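Local coordinates for EDD domain protein, DegV family (Ruminococcus gnavus, PDB 3JR7) that is of unknown function but probably binds lipids, perhaps fatty acids, at residues P83-Y88 with Y112-L117. Sequence-based numbering, arbitrary orientation.
Sequences PSPERY and YNSAVL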
loop_
_atom_site.group_PDB
_atom_site.type_symbol
_atom_site.label_atom_id
_atom_site.label_comp_id
_atom_site.label_asym_id
_atom_site.label_seq_id
_atom_site.Cartn_x
_atom_site.Cartn_y
_atom_site.Cartn_z
ATOM N N PRO A 83 -5.107 -6.988 -10.902
ATOM C CA PRO A 83 -5.714 -8.318 -11.022
ATOM C C PRO A 83 -6.994 -8.229 -11.818
ATOM O O PRO A 83 -7.563 -7.138 -11.898
ATOM C CB PRO A 83 -6.067 -8.667 -9.572
ATOM C CG PRO A 83 -5.270 -7.736 -8.746
ATOM C CD PRO A 83 -5.205 -6.480 -9.527
ATOM N N SER A 84 -7.430 -9.344 -12.399
ATOM C CA SER A 84 -8.632 -9.368 -13.192
ATOM C C SER A 84 -9.864 -9.495 -12.302
ATOM O O SER A 84 -9.794 -10.013 -11.199
ATOM C CB SER A 84 -8.609 -10.563 -14.136
ATOM O OG SER A 84 -8.781 -11.732 -13.387
ATOM N N PRO A 85 -11.022 -9.096 -12.826
ATOM C CA PRO A 85 -12.242 -9.243 -12.029
ATOM C C PRO A 85 -12.499 -10.698 -11.676
ATOM O O PRO A 85 -13.042 -10.981 -10.610
ATOM C CB PRO A 85 -13.330 -8.702 -12.946
ATOM C CG PRO A 85 -12.567 -7.677 -13.808
ATOM C CD PRO A 85 -11.231 -8.273 -14.024
ATOM N N GLU A 86 -12.077 -11.613 -12.547
ATOM C CA GLU A 86 -12.364 -13.016 -12.347
ATOM C C GLU A 86 -11.559 -13.561 -11.196
ATOM O O GLU A 86 -12.066 -14.367 -10.433
ATOM C CB GLU A 86 -12.079 -13.813 -13.622
ATOM C CG GLU A 86 -13.096 -13.476 -14.741
ATOM C CD GLU A 86 -12.862 -12.092 -15.420
ATOM O OE1 GLU A 86 -11.706 -11.579 -15.407
ATOM O OE2 GLU A 86 -13.849 -11.561 -16.017
ATOM N N ARG A 87 -10.306 -13.118 -11.070
ATOM C CA ARG A 87 -9.519 -13.510 -9.930
ATOM C C ARG A 87 -10.124 -12.998 -8.622
ATOM O O ARG A 87 -10.067 -13.680 -7.608
ATOM C CB ARG A 87 -8.099 -12.989 -10.020
ATOM C CG ARG A 87 -7.073 -14.003 -9.558
ATOM C CD ARG A 87 -6.313 -14.591 -10.777
ATOM N NE ARG A 87 -6.074 -13.482 -11.707
ATOM C CZ ARG A 87 -5.295 -12.413 -11.454
ATOM N NH1 ARG A 87 -4.595 -12.310 -10.294
ATOM N NH2 ARG A 87 -5.225 -11.450 -12.387
ATOM N N TYR A 88 -10.638 -11.775 -8.619
ATOM C CA TYR A 88 -11.243 -11.255 -7.397
ATOM C C TYR A 88 -12.486 -12.065 -7.058
ATOM O O TYR A 88 -12.696 -12.478 -5.905
ATOM C CB TYR A 88 -11.569 -9.787 -7.547
ATOM C CG TYR A 88 -10.436 -8.840 -7.217
ATOM C CD1 TYR A 88 -9.994 -8.695 -5.896
ATOM C CD2 TYR A 88 -9.890 -7.992 -8.198
ATOM C CE1 TYR A 88 -9.015 -7.830 -5.582
ATOM C CE2 TYR A 88 -8.920 -7.059 -7.864
ATOM C CZ TYR A 88 -8.487 -7.013 -6.552
ATOM O OH TYR A 88 -7.537 -6.115 -6.187
ATOM N N TYR A 112 -8.937 -1.403 -7.773
ATOM C CA TYR A 112 -10.236 -1.064 -7.162
ATOM C C TYR A 112 -11.412 -1.405 -8.102
ATOM O O TYR A 112 -12.300 -2.163 -7.754
ATOM C CB TYR A 112 -10.348 0.410 -6.792
ATOM C CG TYR A 112 -11.703 0.749 -6.184
ATOM C CD1 TYR A 112 -12.042 0.322 -4.893
ATOM C CD2 TYR A 112 -12.629 1.488 -6.882
ATOM C CE1 TYR A 112 -13.296 0.602 -4.338
ATOM C CE2 TYR A 112 -13.901 1.778 -6.328
ATOM C CZ TYR A 112 -14.220 1.323 -5.077
ATOM O OH TYR A 112 -15.459 1.613 -4.548
ATOM N N ASN A 113 -11.410 -0.838 -9.290
ATOM C CA ASN A 113 -12.513 -1.120 -10.236
ATOM C C ASN A 113 -12.715 -2.612 -10.574
ATOM O O ASN A 113 -13.860 -3.131 -10.717
ATOM C CB ASN A 113 -12.300 -0.293 -11.490
ATOM C CG ASN A 113 -12.629 1.164 -11.281
ATOM O OD1 ASN A 113 -13.245 1.556 -10.281
ATOM N ND2 ASN A 113 -12.236 1.980 -12.241
ATOM N N SER A 114 -11.594 -3.312 -10.677
ATOM C CA SER A 114 -11.597 -4.726 -10.901
ATOM C C SER A 114 -12.247 -5.525 -9.774
ATOM O O SER A 114 -13.066 -6.411 -10.039
ATOM C CB SER A 114 -10.191 -5.180 -11.122
ATOM O OG SER A 114 -10.176 -6.512 -11.427
ATOM N N ALA A 115 -11.887 -5.182 -8.538
ATOM C CA ALA A 115 -12.457 -5.769 -7.343
ATOM C C ALA A 115 -13.985 -5.551 -7.279
ATOM O O ALA A 115 -14.727 -6.466 -6.937
ATOM C CB ALA A 115 -11.790 -5.192 -6.087
ATOM N N VAL A 116 -14.430 -4.341 -7.638
ATOM C CA VAL A 116 -15.851 -4.003 -7.693
ATOM C C VAL A 116 -16.597 -4.822 -8.762
ATOM O O VAL A 116 -17.684 -5.382 -8.518
ATOM C CB VAL A 116 -16.054 -2.466 -7.869
ATOM C CG1 VAL A 116 -17.596 -2.093 -8.184
ATOM C CG2 VAL A 116 -15.567 -1.722 -6.621
ATOM N N LEU A 117 -16.014 -4.921 -9.943
ATOM C CA LEU A 117 -16.607 -5.695 -11.023
ATOM C C LEU A 117 -16.627 -7.181 -10.608
ATOM O O LEU A 117 -17.585 -7.910 -10.895
ATOM C CB LEU A 117 -15.790 -5.455 -12.319
ATOM C CG LEU A 117 -16.377 -5.834 -13.639
ATOM C CD1 LEU A 117 -17.759 -5.118 -13.809
ATOM C CD2 LEU A 117 -15.368 -5.414 -14.749
#
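The capped N-terminal turn of helix 85-92 packs against helix 111-126 in the alpha/beta domain of this DegV-family protein, with S114 meeting P83 and P85, and A115 meeting Y88. S114 OG donates a hydrogen bond to P83 O at 2.7 Å. The hydroxyl stands above the carbonyl plane, 37° out of it, rather than on a lone pair. The hydroxyl reaches across because OG lies anti to its own backbone N (chi1 -176°). It also sits close to the P85 ring, with S114 OG 3.3 Å from P85 CD, and at the edge of the Y88 ring, in its plane. P85 N, a proline nitrogen, has no hydrogen to offer it.

S84 is the N-cap of helix 85-92. S84 OG accepts from R87 N at 3.1 Å, nearly straight at 164°. P83, whose carbonyl S114 binds, lies one residue ahead of the cap, so the bond ties the entry of this helix to its neighbour.

One face of the Y88 ring lies over A115. A115 CB sits 3.7 Å from the centroid of the Y88 ring, almost on its normal, in a CH-pi contact. The phenol oxygen, Y88 OH, is hydrogen-bonded to S111, at the start of helix 111-126. Y88 and A115 both touch V101 of strand 98-103, so the pair also packs on the sheet. Replacing Y88 by an alanine would probably leave the A115 methyl without its aromatic cover and S111 without its phenolic partner, opening a gap between the helices.

Further out, P85 and L117 lie side by side, with P85 CG 3.7 Å from L117 CD2. P85 CA also makes a CA-H...O contact with S114 O at 3.6 Å.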